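PDB 2GAS: isoflavone reductase from Medicago sativa, which catalyses the NADPH-dependent reduction of 2'-hydroxyisoflavones such as 2'-hydroxyformononetin to chiral isoflavanones, on the plant-defence pathway that leads to the phytoalexin medicarpin. Local coordinates for residues Val129-Glu132 / Lys133-Ile136; Ser255-Pro258 / His259-Leu262; Leu265-Ser268 / Gln269-Gly273. All coordinates share one frame; numbering follows the deposited sequence.

Contact 1 of 3, residues Val129-Glu132 / Lys133-Ile136; sequences VFEE and KASI
The first methylenes of Lys-133 lie over the carbonyl oxygens of the preceding turn: CB is 3.5 Å from Phe-130 O, and CG is 3.6 Å from Val-129 O. With CG anti to the carbonyl carbon (chi1 -68°) and the chain extended beyond it, Lys-133 runs outward and back toward the N-terminal end, on the side of Val-129, and NZ ends well away from both segments, where it is hydrogen-bonded to the backbone oxygen of Glu-112 and weakly to that of Ser-111. At the next residue, Ala-134 CB rests 3.5 Å from Glu-131 O, and the carboxylate of Glu-131, folded by a bend at chi2, brings OE1 within 4.1 Å of the same methyl. Glu-132 instead extends, its OE2 close to the like-charged OE2 of Glu-90. Ile-136 lays CG1 3.6 Å from Glu-132 O. Beneath these side chains run four successive i to i+4 backbone hydrogen bonds, from Lys-133 N to Val-129 O at 3.2 Å through to Ile-136 N and Glu-132 O. The buried ring of Phe-130 meets that of His-120 edge to face and also packs on Leu-265 of helix 259-271. This is regular alpha-helix within 126-143, in a Rossmann-type reductase of the NmrA family, and it carries Lys-133, the inferred proton acceptor, with NZ fixed chiefly by Glu-112 O.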
loop_
_atom_site.group_PDB
_atom_site.type_symbol
_atom_site.label_atom_id
_atom_site.label_comp_id
_atom_site.label_asym_id
_atom_site.label_seq_id
_atom_site.Cartn_x
_atom_site.Cartn_y
_atom_site.Cartn_z
ATOM N N VAL A 129 -14.754 1.642 2.809
ATOM C CA VAL A 129 -13.698 0.915 2.106
ATOM C C VAL A 129 -12.772 0.239 3.111
ATOM O O VAL A 129 -12.353 -0.904 2.913
ATOM C CB VAL A 129 -12.857 1.846 1.215
ATOM C CG1 VAL A 129 -11.747 1.050 0.533
ATOM C CG2 VAL A 129 -13.745 2.504 0.175
ATOM N N PHE A 130 -12.449 0.948 4.188
ATOM C CA PHE A 130 -11.586 0.399 5.224
ATOM C C PHE A 130 -12.287 -0.797 5.861
ATOM O O PHE A 130 -11.666 -1.827 6.118
ATOM C CB PHE A 130 -11.292 1.451 6.300
ATOM C CG PHE A 130 -10.449 2.605 5.821
ATOM C CD1 PHE A 130 -10.269 3.723 6.630
ATOM C CD2 PHE A 130 -9.825 2.574 4.579
ATOM C CE1 PHE A 130 -9.476 4.794 6.208
ATOM C CE2 PHE A 130 -9.030 3.640 4.148
ATOM C CZ PHE A 130 -8.858 4.748 4.966
ATOM N N GLU A 131 -13.586 -0.659 6.117
ATOM C CA GLU A 131 -14.345 -1.748 6.720
ATOM C C GLU A 131 -14.436 -2.960 5.804
ATOM O O GLU A 131 -14.492 -4.096 6.281
ATOM C CB GLU A 131 -15.748 -1.278 7.111
ATOM C CG GLU A 131 -15.767 -0.419 8.372
ATOM C CD GLU A 131 -14.997 -1.053 9.530
ATOM O OE1 GLU A 131 -15.230 -2.242 9.837
ATOM O OE2 GLU A 131 -14.156 -0.362 10.143
ATOM N N GLU A 132 -14.455 -2.722 4.496
ATOM C CA GLU A 132 -14.513 -3.822 3.543
ATOM C C GLU A 132 -13.217 -4.626 3.645
ATOM O O GLU A 132 -13.228 -5.855 3.572
ATOM C CB GLU A 132 -14.705 -3.287 2.121
ATOM C CG GLU A 132 -14.597 -4.345 1.037
ATOM C CD GLU A 132 -15.097 -3.854 -0.310
ATOM O OE1 GLU A 132 -14.815 -2.689 -0.665
ATOM O OE2 GLU A 132 -15.763 -4.639 -1.015
ATOM N N LYS A 133 -12.097 -3.931 3.821
ATOM C CA LYS A 133 -10.818 -4.620 3.956
ATOM C C LYS A 133 -10.773 -5.362 5.293
ATOM O O LYS A 133 -10.243 -6.468 5.378
ATOM C CB LYS A 133 -9.654 -3.625 3.862
ATOM C CG LYS A 133 -9.482 -3.014 2.480
ATOM C CD LYS A 133 -8.157 -2.274 2.374
ATOM C CE LYS A 133 -7.912 -1.808 0.951
ATOM N NZ LYS A 133 -6.520 -1.309 0.761
ATOM N N ALA A 134 -11.333 -4.756 6.338
ATOM C CA ALA A 134 -11.356 -5.401 7.642
ATOM C C ALA A 134 -12.184 -6.681 7.563
ATOM O O ALA A 134 -11.852 -7.682 8.192
ATOM C CB ALA A 134 -11.936 -4.464 8.694
ATOM N N SER A 135 -13.262 -6.645 6.784
ATOM C CA SER A 135 -14.106 -7.828 6.638
ATOM C C SER A 135 -13.318 -8.964 6.004
ATOM O O SER A 135 -13.482 -10.130 6.372
ATOM C CB SER A 135 -15.338 -7.505 5.793
ATOM O OG SER A 135 -16.248 -6.721 6.539
ATOM N N ILE A 136 -12.463 -8.627 5.043
ATOM C CA ILE A 136 -11.639 -9.636 4.398
ATOM C C ILE A 136 -10.663 -10.234 5.412
ATOM O O ILE A 136 -10.381 -11.432 5.383
ATOM C CB ILE A 136 -10.896 -9.039 3.188
ATOM C CG1 ILE A 136 -11.908 -8.817 2.060
ATOM C CG2 ILE A 136 -9.780 -9.966 2.725
ATOM C CD1 ILE A 136 -11.298 -8.387 0.782
#

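Contact 2 of 3, residues Ser255-Pro258 / His259-Leu262; sequences SSFP and HNYL
Two donors from the first turn of the helix converge on Ser-256 O: the imidazole nitrogen His-259 ND1 at 2.9 Å and the backbone Asn-260 N at 3.2 Å. They reach it from opposite faces of its carbonyl plane. The bond from ND1 is bent, with 145° at the hydrogen, yet the oxygen lies almost exactly in the imidazole plane, at the ring edge. CG beside the backbone N of His-259 (chi1 -45°) turns the ND1 edge of the ring toward the Ser-256 carbonyl. From the N-cap residue the usual helical bonding begins, Leu-262 N to Pro-258 O at 3.0 Å and nearly straight. Ser-255 OG turns to Asp-251 O in the preceding helix, while its CB packs 4.1 Å from Asn-260 CB. Farther out, the cis peptide before Pro-258 places that residue's CB over the centre of the Phe-257 ring, 3.4 Å above the plane, a proline CH-pi arrangement. CE2 of this ring also makes a loose apolar contact with Tyr-261 CB at 4.3 Å, and beyond it Tyr-261 packs on Pro-125 and Val-126. The whole is a helix N-terminus: a tight connection from helix 245-254 with a cis-proline at the N-cap of helix 259-271, its first turn tied back to the loop carbonyl of Ser-256.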
loop_
_atom_site.group_PDB
_atom_site.type_symbol
_atom_site.label_atom_id
_atom_site.label_comp_id
_atom_site.label_asym_id
_atom_site.label_seq_id
_atom_site.Cartn_x
_atom_site.Cartn_y
_atom_site.Cartn_z
ATOM N N SER A 255 -19.220 17.629 -0.783
ATOM C CA SER A 255 -18.463 17.406 -2.009
ATOM C C SER A 255 -18.938 16.193 -2.792
ATOM O O SER A 255 -19.377 15.194 -2.218
ATOM C CB SER A 255 -16.973 17.253 -1.696
ATOM O OG SER A 255 -16.434 18.459 -1.187
ATOM N N SER A 256 -18.848 16.290 -4.112
ATOM C CA SER A 256 -19.251 15.197 -4.982
ATOM C C SER A 256 -18.123 14.176 -5.026
ATOM O O SER A 256 -16.985 14.480 -4.666
ATOM C CB SER A 256 -19.529 15.714 -6.393
ATOM O OG SER A 256 -18.347 16.230 -6.979
ATOM N N PHE A 257 -18.445 12.965 -5.460
ATOM C CA PHE A 257 -17.451 11.906 -5.561
ATOM C C PHE A 257 -16.584 12.181 -6.790
ATOM O O PHE A 257 -17.074 12.692 -7.797
ATOM C CB PHE A 257 -18.156 10.552 -5.678
ATOM C CG PHE A 257 -17.224 9.394 -5.884
ATOM C CD1 PHE A 257 -16.774 9.065 -7.161
ATOM C CD2 PHE A 257 -16.781 8.640 -4.802
ATOM C CE1 PHE A 257 -15.898 8.001 -7.354
ATOM C CE2 PHE A 257 -15.903 7.575 -4.986
ATOM C CZ PHE A 257 -15.461 7.255 -6.265
ATOM N N PRO A 258 -15.284 11.846 -6.726
ATOM C CA PRO A 258 -14.563 11.234 -5.605
ATOM C C PRO A 258 -13.867 12.236 -4.684
ATOM O O PRO A 258 -13.032 11.852 -3.866
ATOM C CB PRO A 258 -13.560 10.343 -6.315
ATOM C CG PRO A 258 -13.130 11.236 -7.439
ATOM C CD PRO A 258 -14.450 11.823 -7.942
ATOM N N HIS A 259 -14.207 13.515 -4.813
ATOM C CA HIS A 259 -13.588 14.551 -3.991
ATOM C C HIS A 259 -13.838 14.320 -2.501
ATOM O O HIS A 259 -12.963 14.560 -1.666
ATOM C CB HIS A 259 -14.118 15.926 -4.399
ATOM C CG HIS A 259 -14.176 16.131 -5.881
ATOM N ND1 HIS A 259 -15.193 15.623 -6.661
ATOM C CD2 HIS A 259 -13.329 16.760 -6.728
ATOM C CE1 HIS A 259 -14.970 15.934 -7.926
ATOM N NE2 HIS A 259 -13.845 16.624 -7.994
ATOM N N ASN A 260 -15.037 13.856 -2.169
ATOM C CA ASN A 260 -15.369 13.594 -0.776
ATOM C C ASN A 260 -14.520 12.439 -0.250
ATOM O O ASN A 260 -14.090 12.444 0.903
ATOM C CB ASN A 260 -16.862 13.269 -0.625
ATOM C CG ASN A 260 -17.326 12.141 -1.540
ATOM O OD1 ASN A 260 -18.420 11.601 -1.362
ATOM N ND2 ASN A 260 -16.511 11.793 -2.526
ATOM N N TYR A 261 -14.280 11.454 -1.110
ATOM C CA TYR A 261 -13.485 10.288 -0.746
ATOM C C TYR A 261 -12.052 10.710 -0.441
ATOM O O TYR A 261 -11.462 10.284 0.550
ATOM C CB TYR A 261 -13.480 9.284 -1.899
ATOM C CG TYR A 261 -12.738 8.008 -1.592
ATOM C CD1 TYR A 261 -13.362 6.961 -0.914
ATOM C CD2 TYR A 261 -11.403 7.847 -1.968
ATOM C CE1 TYR A 261 -12.674 5.782 -0.620
ATOM C CE2 TYR A 261 -10.707 6.675 -1.677
ATOM C CZ TYR A 261 -11.348 5.648 -1.005
ATOM O OH TYR A 261 -10.665 4.486 -0.723
ATOM N N LEU A 262 -11.512 11.558 -1.307
ATOM C CA LEU A 262 -10.149 12.056 -1.170
ATOM C C LEU A 262 -9.982 12.831 0.136
ATOM O O LEU A 262 -9.039 12.593 0.894
ATOM C CB LEU A 262 -9.821 12.956 -2.365
ATOM C CG LEU A 262 -8.385 12.999 -2.882
ATOM C CD1 LEU A 262 -7.967 11.608 -3.350
ATOM C CD2 LEU A 262 -8.294 13.996 -4.035
#

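Contact 3 of 3, residues Leu265-Ser268 / Gln269-Gly273; sequences LYHS and QQIKG
Helix 259-271 widens into a pi-type turn near its C-terminal end, and the side chains of His-267, Ile-271 and Lys-272 pack around it. His-267 O is gripped by two backbone donors, Ile-271 N at 2.9 Å and Lys-272 N at 3.0 Å; the second, an i to i+5 bond, lies in the carbonyl plane and is the straighter at 164°. Before the widening, ordinary i to i+4 bonding holds, as from Gln-269 N to Leu-265 O at 3.1 Å. Gly-273 then leaves the helix with positive phi (66°), and Ser-268 is hydrogen-bonded to Asp-274 through both its backbone and its OG. The imidazole of His-267 lies alongside the lysine chain, both pointing the same way: chi1 of -58° sets Lys-272 CG 3.5 Å from His-267 NE2, and the bend at chi2 keeps CD by the ring as well, 3.7 Å from NE2. The side chain of Ile-271 runs at about a right angle to that of His-267, with CB 3.9 Å from ND1, a buried nitrogen with no polar partner in the model. Leu-249 and Glu-245 of helix 245-254 also pack on His-267. Within the turn, the two glutamine amides join, Gln-270 NE2 donating to Gln-269 OE1 at 2.9 Å, nearly straight and in the plane of the donor amide.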
loop_
_atom_site.group_PDB
_atom_site.type_symbol
_atom_site.label_atom_id
_atom_site.label_comp_id
_atom_site.label_asym_id
_atom_site.label_seq_id
_atom_site.Cartn_x
_atom_site.Cartn_y
_atom_site.Cartn_z
ATOM N N LEU A 265 -10.029 10.625 3.110
ATOM C CA LEU A 265 -8.763 9.913 3.238
ATOM C C LEU A 265 -7.751 10.816 3.955
ATOM O O LEU A 265 -7.086 10.384 4.896
ATOM C CB LEU A 265 -8.239 9.520 1.850
ATOM C CG LEU A 265 -6.953 8.694 1.794
ATOM C CD1 LEU A 265 -7.116 7.403 2.580
ATOM C CD2 LEU A 265 -6.627 8.389 0.339
ATOM N N TYR A 266 -7.653 12.070 3.516
ATOM C CA TYR A 266 -6.736 13.038 4.123
ATOM C C TYR A 266 -7.130 13.328 5.571
ATOM O O TYR A 266 -6.274 13.491 6.432
ATOM C CB TYR A 266 -6.746 14.352 3.341
ATOM C CG TYR A 266 -6.218 14.265 1.930
ATOM C CD1 TYR A 266 -6.634 15.181 0.967
ATOM C CD2 TYR A 266 -5.296 13.287 1.556
ATOM C CE1 TYR A 266 -6.153 15.132 -0.332
ATOM C CE2 TYR A 266 -4.804 13.229 0.245
ATOM C CZ TYR A 266 -5.243 14.155 -0.688
ATOM O OH TYR A 266 -4.794 14.109 -1.990
ATOM N N HIS A 267 -8.432 13.415 5.829
ATOM C CA HIS A 267 -8.925 13.667 7.183
ATOM C C HIS A 267 -8.395 12.598 8.144
ATOM O O HIS A 267 -7.883 12.899 9.221
ATOM C CB HIS A 267 -10.461 13.665 7.182
ATOM C CG HIS A 267 -11.078 13.539 8.542
ATOM N ND1 HIS A 267 -11.168 14.591 9.430
ATOM C CD2 HIS A 267 -11.632 12.473 9.167
ATOM C CE1 HIS A 267 -11.751 14.176 10.543
ATOM N NE2 HIS A 267 -12.043 12.896 10.409
ATOM N N SER A 268 -8.517 11.339 7.746
ATOM C CA SER A 268 -8.054 10.237 8.569
ATOM C C SER A 268 -6.536 10.259 8.753
ATOM O O SER A 268 -6.030 9.987 9.836
ATOM C CB SER A 268 -8.484 8.910 7.927
ATOM O OG SER A 268 -7.953 7.802 8.635
ATOM N N GLN A 269 -5.814 10.610 7.694
ATOM C CA GLN A 269 -4.351 10.623 7.734
ATOM C C GLN A 269 -3.754 11.884 8.364
ATOM O O GLN A 269 -2.760 11.812 9.083
ATOM C CB GLN A 269 -3.816 10.447 6.299
ATOM C CG GLN A 269 -2.332 10.062 6.159
ATOM C CD GLN A 269 -1.423 11.255 5.860
ATOM O OE1 GLN A 269 -1.866 12.265 5.307
ATOM N NE2 GLN A 269 -0.140 11.128 6.201
ATOM N N GLN A 270 -4.385 13.024 8.112
ATOM C CA GLN A 270 -3.895 14.313 8.596
ATOM C C GLN A 270 -4.446 14.807 9.928
ATOM O O GLN A 270 -3.739 15.487 10.674
ATOM C CB GLN A 270 -4.162 15.381 7.531
ATOM C CG GLN A 270 -3.456 15.142 6.194
ATOM C CD GLN A 270 -2.083 15.785 6.131
ATOM O OE1 GLN A 270 -1.942 16.989 6.359
ATOM N NE2 GLN A 270 -1.065 14.991 5.811
ATOM N N ILE A 271 -5.705 14.486 10.216
ATOM C CA ILE A 271 -6.343 14.932 11.453
ATOM C C ILE A 271 -6.484 13.844 12.505
ATOM O O ILE A 271 -6.089 14.030 13.656
ATOM C CB ILE A 271 -7.749 15.533 11.167
ATOM C CG1 ILE A 271 -7.595 16.811 10.352
ATOM C CG2 ILE A 271 -8.472 15.854 12.475
ATOM C CD1 ILE A 271 -6.629 17.743 10.972
ATOM N N LYS A 272 -7.043 12.704 12.122
ATOM C CA LYS A 272 -7.232 11.631 13.086
ATOM C C LYS A 272 -5.927 10.923 13.422
ATOM O O LYS A 272 -5.831 10.257 14.452
ATOM C CB LYS A 272 -8.257 10.616 12.570
ATOM C CG LYS A 272 -9.631 11.202 12.247
ATOM C CD LYS A 272 -10.260 11.904 13.448
ATOM C CE LYS A 272 -10.604 10.917 14.552
ATOM N NZ LYS A 272 -11.402 11.560 15.645
ATOM N N GLY A 273 -4.925 11.074 12.557
ATOM C CA GLY A 273 -3.639 10.438 12.788
ATOM C C GLY A 273 -3.695 8.922 12.732
ATOM O O GLY A 273 -3.298 8.244 13.684
#

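Contact 2 covers the lead-in loop and first turn of helix 259-271, contact 3 its C-terminal end, with centres about 15 Å apart, while contact 1 belongs to helix 126-143, which packs against it. Both meet contact 1 by side-chain packing: Val-129 CG2 lies 3.5 Å from Tyr-261 CE1 of contact 2, and Phe-130 CZ lies 4.0 Å from Leu-265 CD1 of contact 3. The inferred proton acceptor Lys-133 is in contact 1; its side chain is about 7 Å from that of Tyr-261 and about 9 Å from those of Leu-265 and of Ile-14 in the inferred NADP(+) site. Helix 259-271 therefore borders the neighbourhood of the active-site lysine.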